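Local coordinates for protein 1-deoxy-D-xylulose 5-phosphate reductoisomerase (Zymomonas mobilis, PDB 1R0K) that catalyses the NADPH-dependent rearrangement and reduction of 1-deoxy-D-xylulose 5-phosphate to 2-C-methyl-D-erythritol 4-phosphate, using a divalent metal ion, in isoprenoid biosynthesis, at residues N124-I136 with G219-I231. Residues are numbered along the deposited sequence; the frame is centred on the assembly and turned at random.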
loop_
_atom_site.group_PDB
_atom_site.type_symbol
_atom_site.label_atom_id
_atom_site.label_comp_id
_atom_site.label_asym_id
_atom_site.label_seq_id
_atom_site.Cartn_x
_atom_site.Cartn_y
_atom_site.Cartn_z
ATOM N N ASN B 124 -6.341 -1.996 -23.048
ATOM C CA ASN B 124 -5.964 -2.880 -24.156
ATOM C C ASN B 124 -4.657 -3.601 -23.815
ATOM O O ASN B 124 -3.649 -2.962 -23.524
ATOM C CB ASN B 124 -5.796 -2.066 -25.446
ATOM C CG ASN B 124 -5.226 -2.893 -26.596
ATOM O OD1 ASN B 124 -4.008 -3.018 -26.745
ATOM N ND2 ASN B 124 -6.108 -3.470 -27.406
ATOM N N LYS B 125 -4.678 -4.930 -23.865
ATOM C CA LYS B 125 -3.504 -5.731 -23.523
ATOM C C LYS B 125 -2.450 -5.891 -24.623
ATOM O O LYS B 125 -1.253 -5.940 -24.336
ATOM C CB LYS B 125 -3.950 -7.116 -23.047
ATOM C CG LYS B 125 -4.867 -7.084 -21.832
ATOM C CD LYS B 125 -5.339 -8.486 -21.463
ATOM C CE LYS B 125 -6.197 -8.472 -20.209
ATOM N NZ LYS B 125 -7.465 -7.726 -20.419
ATOM N N GLU B 126 -2.884 -5.985 -25.876
ATOM C CA GLU B 126 -1.942 -6.151 -26.980
ATOM C C GLU B 126 -0.938 -5.002 -27.039
ATOM O O GLU B 126 0.213 -5.189 -27.445
ATOM C CB GLU B 126 -2.685 -6.242 -28.318
ATOM C CG GLU B 126 -3.424 -7.557 -28.570
ATOM C CD GLU B 126 -4.613 -7.765 -27.648
ATOM O OE1 GLU B 126 -5.162 -6.763 -27.135
ATOM O OE2 GLU B 126 -5.012 -8.935 -27.454
ATOM N N SER B 127 -1.377 -3.818 -26.626
ATOM C CA SER B 127 -0.517 -2.645 -26.639
ATOM C C SER B 127 0.826 -2.892 -25.961
ATOM O O SER B 127 1.867 -2.497 -26.487
ATOM C CB SER B 127 -1.222 -1.465 -25.966
ATOM O OG SER B 127 -2.330 -1.038 -26.734
ATOM N N LEU B 128 0.817 -3.547 -24.804
ATOM C CA LEU B 128 2.069 -3.801 -24.097
ATOM C C LEU B 128 2.584 -5.226 -24.259
ATOM O O LEU B 128 3.783 -5.478 -24.164
ATOM C CB LEU B 128 1.914 -3.458 -22.615
ATOM C CG LEU B 128 1.523 -1.998 -22.373
ATOM C CD1 LEU B 128 1.463 -1.724 -20.877
ATOM C CD2 LEU B 128 2.528 -1.077 -23.049
ATOM N N VAL B 129 1.680 -6.162 -24.507
ATOM C CA VAL B 129 2.090 -7.545 -24.691
ATOM C C VAL B 129 2.777 -7.714 -26.040
ATOM O O VAL B 129 3.868 -8.274 -26.129
ATOM C CB VAL B 129 0.880 -8.500 -24.646
ATOM C CG1 VAL B 129 1.308 -9.907 -25.067
ATOM C CG2 VAL B 129 0.296 -8.530 -23.246
ATOM N N SER B 130 2.140 -7.209 -27.087
ATOM C CA SER B 130 2.680 -7.354 -28.431
ATOM C C SER B 130 3.505 -6.172 -28.932
ATOM O O SER B 130 4.464 -6.361 -29.680
ATOM C CB SER B 130 1.533 -7.632 -29.401
ATOM O OG SER B 130 0.780 -8.756 -28.964
ATOM N N ALA B 131 3.141 -4.961 -28.523
ATOM C CA ALA B 131 3.862 -3.771 -28.966
ATOM C C ALA B 131 4.382 -2.914 -27.811
ATOM O O ALA B 131 4.473 -1.691 -27.933
ATOM C CB ALA B 131 2.960 -2.938 -29.861
ATOM N N GLY B 132 4.729 -3.560 -26.701
ATOM C CA GLY B 132 5.223 -2.840 -25.536
ATOM C C GLY B 132 6.340 -1.838 -25.782
ATOM O O GLY B 132 6.261 -0.688 -25.334
ATOM N N GLY B 133 7.387 -2.270 -26.482
ATOM C CA GLY B 133 8.507 -1.389 -26.768
ATOM C C GLY B 133 8.103 -0.127 -27.505
ATOM O O GLY B 133 8.478 0.978 -27.114
ATOM N N LEU B 134 7.331 -0.293 -28.573
ATOM C CA LEU B 134 6.861 0.827 -29.375
ATOM C C LEU B 134 5.962 1.771 -28.587
ATOM O O LEU B 134 6.095 2.990 -28.682
ATOM C CB LEU B 134 6.092 0.311 -30.591
ATOM C CG LEU B 134 6.888 -0.560 -31.558
ATOM C CD1 LEU B 134 5.956 -1.081 -32.644
ATOM C CD2 LEU B 134 8.025 0.243 -32.161
ATOM N N MET B 135 5.042 1.201 -27.815
ATOM C CA MET B 135 4.118 1.998 -27.019
ATOM C C MET B 135 4.848 2.820 -25.964
ATOM O O MET B 135 4.599 4.013 -25.821
ATOM C CB MET B 135 3.084 1.093 -26.348
ATOM C CG MET B 135 2.134 0.418 -27.327
ATOM S SD MET B 135 1.037 1.588 -28.175
ATOM C CE MET B 135 0.090 0.467 -29.243
ATOM N N ILE B 136 5.749 2.184 -25.223
ATOM C CA ILE B 136 6.493 2.901 -24.198
ATOM C C ILE B 136 7.372 3.968 -24.850
ATOM O O ILE B 136 7.587 5.034 -24.280
ATOM C CB ILE B 136 7.361 1.940 -23.357
ATOM C CG1 ILE B 136 6.463 0.932 -22.635
ATOM C CG2 ILE B 136 8.187 2.731 -22.343
ATOM C CD1 ILE B 136 5.375 1.569 -21.782
ATOM N N GLY B 219 1.063 -14.800 -17.381
ATOM C CA GLY B 219 2.297 -14.619 -18.123
ATOM C C GLY B 219 2.236 -13.328 -18.917
ATOM O O GLY B 219 3.214 -12.586 -18.992
ATOM N N LEU B 220 1.075 -13.054 -19.506
ATOM C CA LEU B 220 0.894 -11.839 -20.293
ATOM C C LEU B 220 0.931 -10.618 -19.380
ATOM O O LEU B 220 1.454 -9.566 -19.749
ATOM C CB LEU B 220 -0.430 -11.900 -21.056
ATOM C CG LEU B 220 -0.544 -13.112 -21.988
ATOM C CD1 LEU B 220 -1.920 -13.147 -22.623
ATOM C CD2 LEU B 220 0.535 -13.042 -23.052
ATOM N N GLU B 221 0.374 -10.764 -18.185
ATOM C CA GLU B 221 0.375 -9.679 -17.217
ATOM C C GLU B 221 1.806 -9.339 -16.817
ATOM O O GLU B 221 2.143 -8.178 -16.611
ATOM C CB GLU B 221 -0.441 -10.076 -15.983
ATOM C CG GLU B 221 -1.933 -9.932 -16.193
ATOM C CD GLU B 221 -2.742 -10.507 -15.051
ATOM O OE1 GLU B 221 -2.261 -10.464 -13.905
ATOM O OE2 GLU B 221 -3.869 -10.985 -15.304
ATOM N N LEU B 222 2.647 -10.360 -16.710
ATOM C CA LEU B 222 4.041 -10.156 -16.347
ATOM C C LEU B 222 4.737 -9.351 -17.435
ATOM O O LEU B 222 5.525 -8.445 -17.154
ATOM C CB LEU B 222 4.743 -11.502 -16.189
ATOM C CG LEU B 222 6.248 -11.449 -15.957
ATOM C CD1 LEU B 222 6.556 -10.694 -14.672
ATOM C CD2 LEU B 222 6.792 -12.870 -15.888
ATOM N N ILE B 223 4.445 -9.695 -18.683
ATOM C CA ILE B 223 5.051 -9.006 -19.806
ATOM C C ILE B 223 4.633 -7.545 -19.784
ATOM O O ILE B 223 5.468 -6.655 -19.905
ATOM C CB ILE B 223 4.642 -9.664 -21.138
ATOM C CG1 ILE B 223 5.268 -11.059 -21.224
ATOM C CG2 ILE B 223 5.092 -8.804 -22.315
ATOM C CD1 ILE B 223 4.838 -11.853 -22.434
ATOM N N GLU B 224 3.340 -7.302 -19.604
ATOM C CA GLU B 224 2.828 -5.937 -19.551
ATOM C C GLU B 224 3.468 -5.155 -18.413
ATOM O O GLU B 224 3.842 -3.993 -18.585
ATOM C CB GLU B 224 1.321 -5.940 -19.337
ATOM C CG GLU B 224 0.513 -6.546 -20.454
ATOM C CD GLU B 224 -0.967 -6.557 -20.122
ATOM O OE1 GLU B 224 -1.418 -7.511 -19.445
ATOM O OE2 GLU B 224 -1.668 -5.599 -20.518
ATOM N N ALA B 225 3.575 -5.794 -17.249
ATOM C CA ALA B 225 4.162 -5.154 -16.075
ATOM C C ALA B 225 5.608 -4.766 -16.334
ATOM O O ALA B 225 6.075 -3.708 -15.905
ATOM C CB ALA B 225 4.082 -6.089 -14.876
ATOM N N PHE B 226 6.322 -5.635 -17.039
ATOM C CA PHE B 226 7.721 -5.382 -17.347
ATOM C C PHE B 226 7.896 -4.075 -18.122
ATOM O O PHE B 226 8.811 -3.301 -17.843
ATOM C CB PHE B 226 8.290 -6.551 -18.155
ATOM C CG PHE B 226 9.708 -6.339 -18.616
ATOM C CD1 PHE B 226 10.765 -6.355 -17.708
ATOM C CD2 PHE B 226 9.989 -6.085 -19.956
ATOM C CE1 PHE B 226 12.073 -6.118 -18.125
ATOM C CE2 PHE B 226 11.290 -5.844 -20.382
ATOM C CZ PHE B 226 12.325 -5.859 -19.463
ATOM N N HIS B 227 7.021 -3.825 -19.091
ATOM C CA HIS B 227 7.112 -2.607 -19.887
ATOM C C HIS B 227 6.590 -1.393 -19.136
ATOM O O HIS B 227 7.126 -0.304 -19.265
ATOM C CB HIS B 227 6.350 -2.766 -21.204
ATOM C CG HIS B 227 7.075 -3.595 -22.216
ATOM N ND1 HIS B 227 6.729 -4.900 -22.500
ATOM C CD2 HIS B 227 8.148 -3.312 -22.994
ATOM C CE1 HIS B 227 7.557 -5.383 -23.409
ATOM N NE2 HIS B 227 8.427 -4.440 -23.725
ATOM N N LEU B 228 5.545 -1.586 -18.343
ATOM C CA LEU B 228 4.971 -0.487 -17.577
ATOM C C LEU B 228 5.895 0.077 -16.508
ATOM O O LEU B 228 5.992 1.292 -16.343
ATOM C CB LEU B 228 3.691 -0.939 -16.878
ATOM C CG LEU B 228 2.410 -1.079 -17.690
ATOM C CD1 LEU B 228 1.382 -1.859 -16.875
ATOM C CD2 LEU B 228 1.887 0.302 -18.057
ATOM N N PHE B 229 6.569 -0.801 -15.780
ATOM C CA PHE B 229 7.396 -0.356 -14.678
ATOM C C PHE B 229 8.899 -0.278 -14.888
ATOM O O PHE B 229 9.622 0.241 -14.044
ATOM C CB PHE B 229 6.999 -1.179 -13.451
ATOM C CG PHE B 229 5.521 -1.103 -13.171
ATOM C CD1 PHE B 229 4.946 0.102 -12.768
ATOM C CD2 PHE B 229 4.688 -2.182 -13.435
ATOM C CE1 PHE B 229 3.558 0.233 -12.646
ATOM C CE2 PHE B 229 3.297 -2.066 -13.318
ATOM C CZ PHE B 229 2.731 -0.857 -12.926
ATOM N N GLN B 230 9.361 -0.787 -16.020
ATOM C CA GLN B 230 10.770 -0.690 -16.382
ATOM C C GLN B 230 11.815 -1.093 -15.343
ATOM O O GLN B 230 12.833 -0.418 -15.200
ATOM C CB GLN B 230 11.050 0.745 -16.840
ATOM C CG GLN B 230 10.103 1.241 -17.930
ATOM C CD GLN B 230 10.472 0.740 -19.319
ATOM O OE1 GLN B 230 11.459 1.181 -19.907
ATOM N NE2 GLN B 230 9.678 -0.187 -19.848
ATOM N N ILE B 231 11.572 -2.167 -14.603
ATOM C CA ILE B 231 12.568 -2.627 -13.642
ATOM C C ILE B 231 13.041 -3.994 -14.129
ATOM O O ILE B 231 12.348 -4.655 -14.901
ATOM C CB ILE B 231 12.006 -2.760 -12.197
ATOM C CG1 ILE B 231 10.944 -3.853 -12.130
ATOM C CG2 ILE B 231 11.448 -1.420 -11.721
ATOM C CD1 ILE B 231 10.507 -4.171 -10.712
#
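His227 lays its imidazole flat against the backbone of Gly132. Gly132 CA lies 3.8 Å from the ring centroid, 5° off the ring normal, a CH-pi contact over one face. The opposite face is backed by Phe226 CD2 of its own helix. The ring is a knob in a hole formed by Leu128, Gly132, Gly133 and Ile136. His227 ND1 gives a weak hydrogen bond back to Ile223 O, one turn earlier. A CB on Gly132 would run into ND1, so this close approach needs a glycine. With an alanine at His227, the hole would probably be left with a gap over Gly132 and Gly133, and Phe226 would lose its ring partner.

Ile136 crosses the His227 side chain at a slant, against its CB and backbone carbonyl, with Ile136 CD1 3.6 Å from His227 O. His227 O accepts from Gln230 NE2 at 2.6 Å, after the glutamine chain bends at chi2 (-80°). Leu128, in helix 126-129, meets Leu228 at about a right angle. The packing is tight there, with Leu128 CD1 3.4 Å from Leu228 CG. Val129 splits its two methyls: CG2 touches Glu224 CG at 3.4 Å, and CG1 meets Leu220 CD2 at 3.8 Å. Glu224 runs extended past Val129 CG2, bringing OE2 to 3.5 Å from Lys125 CA. Ahead of helix 126-129, Asn124 OD1 accepts from Ser127 N in a capping bond and from Ser127 OG.

The axes of helix segments 132-136 and 219-229 come within 9.9 Å and are 29° from parallel. The contact joins the Rossmann-type NADPH domain, just after strand 119-122, to the catalytic domain. It lies beside the predicted active site, where Lys125 probably binds substrate and Glu221 probably binds both substrate and the metal ion.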